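Local coordinates for protein fasciclin I (Drosophila melanogaster, PDB 1O70) that acts as a neural cell adhesion molecule, represented here by its third and fourth FAS1 domains, at residues V198-G203 and V302-L307; D168-D173 and V288-V293. One frame throughout, in Å; residues are numbered along the deposited sequence.

Interaction 1 of 2, residues V198-G203 and V302-L307; sequences VPRDKG and VIDYPL. With SO4 (sulfate ion), chain C.
Val198 and Val302 pair in parallel register, their CA atoms 4.7 Å apart, where strand 193-199 meets strand 298-303, the first and last strands of the fourth FAS1 domain lying side by side in its mixed sheet. The carbonyl of Val198 takes a hydrogen bond from Ile303 N (N to O 2.9 Å). Pro199 has no N-H to give, and toward strand 298-303 none is called for, since Ile303 N and O bond to Val198 and Arg200. The proline's side chain lies on the same sheet face as that of Ile303, and its CG reaches Pro306 CB at 3.5 Å, an apolar contact between two rings that cross obliquely. Arg200 then closes the pattern: its N donates to Ile303 O at 3.1 Å. It is also the N-cap of helix 201-210. Its CB rests 3.6 Å from Val302 CG1. A chi1 of 60° sets CG between the backbone N and the carbonyl carbon, by Ile303 O and the sulfate, and the chain beyond runs alongside Asp304. Their guanidinium and carboxylate planes differ by 22°, yet the salt bridge is long, NH1 to Asp304 OD2 being 3.7 Å. The Arg200 guanidinium also makes a cation-pi contact with Tyr289. On its other edge it meets a sulfate, probably from the crystallisation liquor: NE donates to O2 and NH2 to O4. Gly203 passes close to the Asp304 carbonyl. Lys202 CE lies over one guanidinium face, toward its rim, and Lys202 N adds an almost straight bond (175°) to sulfate O2, 2.9 Å away, placing the anion at the helix N terminus.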
# COMPACT_ATOMS: atom_id res chain seq x y z
N VAL A 198 6.33 3.65 7.29
CA VAL A 198 5.45 3.27 8.38
C VAL A 198 5.59 1.86 8.94
O VAL A 198 5.32 0.88 8.25
CB VAL A 198 3.98 3.42 7.98
CG1 VAL A 198 3.10 3.01 9.13
CG2 VAL A 198 3.70 4.85 7.56
N PRO A 199 6.02 1.73 10.20
CA PRO A 199 6.14 0.38 10.77
C PRO A 199 4.72 -0.19 10.94
O PRO A 199 3.82 0.52 11.38
CB PRO A 199 6.83 0.63 12.11
CG PRO A 199 7.64 1.89 11.86
CD PRO A 199 6.67 2.73 11.07
N ARG A 200 4.52 -1.45 10.56
CA ARG A 200 3.20 -2.07 10.69
C ARG A 200 2.97 -2.42 12.16
O ARG A 200 3.91 -2.39 12.96
CB ARG A 200 3.14 -3.35 9.86
CG ARG A 200 4.17 -4.37 10.29
CD ARG A 200 4.26 -5.52 9.33
NE ARG A 200 3.01 -6.26 9.25
CZ ARG A 200 2.89 -7.47 8.71
NH1 ARG A 200 3.96 -8.07 8.18
NH2 ARG A 200 1.71 -8.08 8.68
N ASP A 201 1.73 -2.74 12.52
CA ASP A 201 1.43 -3.09 13.91
C ASP A 201 2.36 -4.20 14.43
O ASP A 201 2.95 -4.06 15.51
CB ASP A 201 -0.04 -3.51 14.03
CG ASP A 201 -0.99 -2.32 14.21
OD1 ASP A 201 -0.57 -1.15 13.98
OD2 ASP A 201 -2.17 -2.55 14.56
N LYS A 202 2.49 -5.29 13.67
CA LYS A 202 3.36 -6.41 14.06
C LYS A 202 4.76 -5.89 14.43
O LYS A 202 5.41 -6.41 15.34
CB LYS A 202 3.48 -7.43 12.92
CG LYS A 202 4.09 -8.76 13.34
CD LYS A 202 4.42 -9.65 12.13
CE LYS A 202 3.22 -9.84 11.18
NZ LYS A 202 2.08 -10.61 11.76
N GLY A 203 5.20 -4.86 13.71
CA GLY A 203 6.49 -4.26 13.98
C GLY A 203 6.53 -3.64 15.37
O GLY A 203 7.48 -3.89 16.12
N VAL A 302 5.29 0.43 4.01
CA VAL A 302 5.10 -0.28 5.27
C VAL A 302 6.28 -1.17 5.57
O VAL A 302 6.61 -2.08 4.80
CB VAL A 302 3.81 -1.12 5.26
CG1 VAL A 302 3.66 -1.82 6.59
CG2 VAL A 302 2.61 -0.23 4.99
N ILE A 303 6.94 -0.92 6.69
CA ILE A 303 8.10 -1.71 7.05
C ILE A 303 7.85 -2.70 8.18
O ILE A 303 6.86 -2.59 8.91
CB ILE A 303 9.28 -0.79 7.36
CG1 ILE A 303 9.00 0.08 8.58
CG2 ILE A 303 9.53 0.11 6.14
CD1 ILE A 303 10.15 1.02 8.91
N ASP A 304 8.72 -3.70 8.29
CA ASP A 304 8.59 -4.77 9.29
C ASP A 304 8.96 -4.38 10.71
O ASP A 304 8.47 -4.98 11.67
CB ASP A 304 9.46 -5.96 8.90
CG ASP A 304 8.77 -6.92 7.95
OD1 ASP A 304 9.49 -7.66 7.24
OD2 ASP A 304 7.51 -6.97 7.93
N TYR A 305 9.83 -3.39 10.84
CA TYR A 305 10.30 -2.96 12.15
C TYR A 305 10.65 -1.48 12.05
O TYR A 305 11.15 -1.02 11.03
CB TYR A 305 11.54 -3.78 12.54
CG TYR A 305 11.92 -3.71 14.00
CD1 TYR A 305 11.21 -4.42 14.97
CD2 TYR A 305 13.00 -2.91 14.42
CE1 TYR A 305 11.55 -4.34 16.32
CE2 TYR A 305 13.35 -2.83 15.78
CZ TYR A 305 12.62 -3.54 16.72
OH TYR A 305 12.93 -3.45 18.06
N PRO A 306 10.38 -0.72 13.12
CA PRO A 306 10.67 0.71 13.14
C PRO A 306 12.17 1.03 13.18
O PRO A 306 12.96 0.25 13.71
CB PRO A 306 9.94 1.18 14.40
CG PRO A 306 10.04 -0.01 15.30
CD PRO A 306 9.76 -1.16 14.38
N LEU A 307 12.56 2.16 12.60
CA LEU A 307 13.96 2.57 12.62
C LEU A 307 14.29 2.93 14.06
O LEU A 307 14.16 4.08 14.47
CB LEU A 307 14.16 3.78 11.71
CG LEU A 307 13.80 3.52 10.26
CD1 LEU A 307 13.82 4.82 9.47
CD2 LEU A 307 14.77 2.50 9.66
S SO4 C . -0.24 -6.41 11.21
O1 SO4 C . -1.38 -5.59 10.82
O2 SO4 C . 0.97 -5.59 11.19
O3 SO4 C . -0.44 -6.95 12.57
O4 SO4 C . -0.11 -7.53 10.26

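Interaction 2 of 2, residues D168-D173 and V288-V293; sequences DPMMSD and VYRPDV
Met170 lays its thioether along the edge of the Tyr289 ring, a Met-aromatic contact between the 3-10 turn after helix 161-167 and a classic beta bulge in strand 284-295, where Tyr289 and Arg290 both face Val302. The geometry supports an edge contact: SD is 4.8 Å from the ring centroid of Tyr289 and 78° off the ring normal. The methyl CE lies in the ring plane, 3.5 Å from Tyr289 CD2. Beside this pair runs Arg290, sliding past Met170 in the opposite direction to meet Asp168 head-on. Both terminal nitrogens grip a single oxygen, NH1 standing 2.7 Å from Asp168 OD2. The second bond, from NH2 to Asp168 OD2, is 2.9 Å long. NH1 arrives on the syn side of OD2, tilted out of the carboxylate plane, whereas NH2 comes nearly along the extension of the CG-OD2 bond, and the two flat groups lie 28° apart, close to coplanar. The carboxylate's other oxygen is engaged by its own chain: Asp168 OD1 accepts from Met170 N at 2.9 Å, an Asx turn that would fix the rotation of the carboxylate presented to Arg290. Holding CG anti to the backbone nitrogen (chi1 -163°) sends that group toward the strand. Arg290 NH2 has a second acid partner, Glu127 of the third FAS1 domain, making this buried guanidinium a link between the two domains. Its positive charge would help keep both carboxylates ionised. Across the guanidinium from an oblique direction comes the extended chain of Met171, whose CE is 3.9 Å from Arg290 NH1. The same methyl carbon completes an apolar contact with Val293, reaching CG1 at 4.4 Å.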
# COMPACT_ATOMS: atom_id res chain seq x y z
N ASP A 168 -6.23 2.52 7.49
CA ASP A 168 -5.55 1.22 7.33
C ASP A 168 -5.27 0.57 8.69
O ASP A 168 -4.39 1.01 9.44
CB ASP A 168 -4.23 1.42 6.59
CG ASP A 168 -3.66 0.12 6.03
OD1 ASP A 168 -3.73 -0.93 6.71
OD2 ASP A 168 -3.11 0.15 4.90
N PRO A 169 -5.98 -0.53 9.01
CA PRO A 169 -5.77 -1.20 10.30
C PRO A 169 -4.32 -1.62 10.56
O PRO A 169 -3.88 -1.71 11.71
CB PRO A 169 -6.68 -2.43 10.23
CG PRO A 169 -7.68 -2.08 9.16
CD PRO A 169 -6.87 -1.33 8.15
N MET A 170 -3.59 -1.88 9.48
CA MET A 170 -2.21 -2.32 9.59
C MET A 170 -1.28 -1.22 10.12
O MET A 170 -0.22 -1.51 10.67
CB MET A 170 -1.72 -2.78 8.23
CG MET A 170 -0.55 -3.71 8.35
SD MET A 170 -0.17 -4.54 6.81
CE MET A 170 1.00 -3.40 6.21
N MET A 171 -1.73 0.02 9.97
CA MET A 171 -0.99 1.20 10.39
C MET A 171 -1.50 1.78 11.69
O MET A 171 -0.98 2.80 12.15
CB MET A 171 -1.06 2.26 9.28
CG MET A 171 -0.43 1.82 7.94
SD MET A 171 -0.59 3.06 6.63
CE MET A 171 -0.06 2.18 5.17
N SER A 172 -2.49 1.13 12.31
CA SER A 172 -3.10 1.62 13.54
C SER A 172 -2.15 2.09 14.65
O SER A 172 -2.40 3.14 15.27
CB SER A 172 -4.07 0.57 14.10
OG SER A 172 -3.43 -0.29 15.04
N ASP A 173 -1.08 1.35 14.90
CA ASP A 173 -0.13 1.74 15.94
C ASP A 173 0.62 3.01 15.56
O ASP A 173 0.65 3.99 16.32
CB ASP A 173 0.87 0.62 16.23
CG ASP A 173 0.28 -0.48 17.10
OD1 ASP A 173 -0.83 -0.29 17.61
OD2 ASP A 173 0.91 -1.53 17.27
N VAL A 288 10.76 -4.40 3.67
CA VAL A 288 9.66 -3.51 3.32
C VAL A 288 8.47 -4.43 3.01
O VAL A 288 8.44 -5.07 1.97
CB VAL A 288 10.02 -2.65 2.07
CG1 VAL A 288 8.88 -1.70 1.75
CG2 VAL A 288 11.30 -1.88 2.31
N TYR A 289 7.52 -4.50 3.93
CA TYR A 289 6.35 -5.36 3.78
C TYR A 289 5.38 -4.92 2.68
O TYR A 289 4.93 -5.74 1.88
CB TYR A 289 5.60 -5.46 5.12
CG TYR A 289 4.45 -6.43 5.10
CD1 TYR A 289 4.66 -7.79 4.87
CD2 TYR A 289 3.14 -5.98 5.29
CE1 TYR A 289 3.59 -8.68 4.82
CE2 TYR A 289 2.07 -6.87 5.25
CZ TYR A 289 2.30 -8.22 5.02
OH TYR A 289 1.24 -9.10 4.97
N ARG A 290 5.02 -3.65 2.65
CA ARG A 290 4.14 -3.14 1.60
C ARG A 290 4.85 -1.92 1.01
O ARG A 290 4.85 -0.84 1.60
CB ARG A 290 2.79 -2.71 2.17
CG ARG A 290 1.81 -3.85 2.42
CD ARG A 290 0.64 -3.36 3.23
NE ARG A 290 -0.06 -2.26 2.58
CZ ARG A 290 -0.84 -1.40 3.23
NH1 ARG A 290 -1.01 -1.52 4.55
NH2 ARG A 290 -1.45 -0.43 2.57
N PRO A 291 5.48 -2.11 -0.15
CA PRO A 291 6.17 -0.97 -0.75
C PRO A 291 5.22 -0.15 -1.61
O PRO A 291 4.20 -0.64 -2.10
CB PRO A 291 7.22 -1.64 -1.61
CG PRO A 291 6.48 -2.84 -2.11
CD PRO A 291 5.86 -3.36 -0.83
N ASP A 292 5.57 1.11 -1.79
CA ASP A 292 4.81 1.98 -2.66
C ASP A 292 3.31 2.08 -2.43
O ASP A 292 2.54 1.94 -3.37
CB ASP A 292 5.08 1.53 -4.10
CG ASP A 292 6.57 1.35 -4.37
OD1 ASP A 292 7.35 2.26 -4.01
OD2 ASP A 292 6.98 0.31 -4.93
N VAL A 293 2.89 2.35 -1.20
CA VAL A 293 1.47 2.51 -0.95
C VAL A 293 1.20 3.97 -1.28
O VAL A 293 1.25 4.84 -0.42
CB VAL A 293 1.13 2.21 0.54
CG1 VAL A 293 -0.34 2.49 0.82
CG2 VAL A 293 1.47 0.75 0.86

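From the N terminus, the four segments alternate: 168-173, 198-203, 288-293, then 302-307. Interaction 2 closes the loop from 168-173 to 288-293 and interaction 1 that from 198-203 to 302-307, so the two loops cross, both inside the fourth FAS1 domain. Strand 298-303 sits between strands 193-199 and 284-295: interaction 1 lies along its border with the former, while interaction 2 sets the turn leading into helix 172-177 against the latter. The contacts touch directly: Asp201 OD1 probably accepts a hydrogen bond from Asp173 N, and OD2 probably shares one with the Ser172 hydroxyl, joining two helix starts, while Val302 packs on Met170.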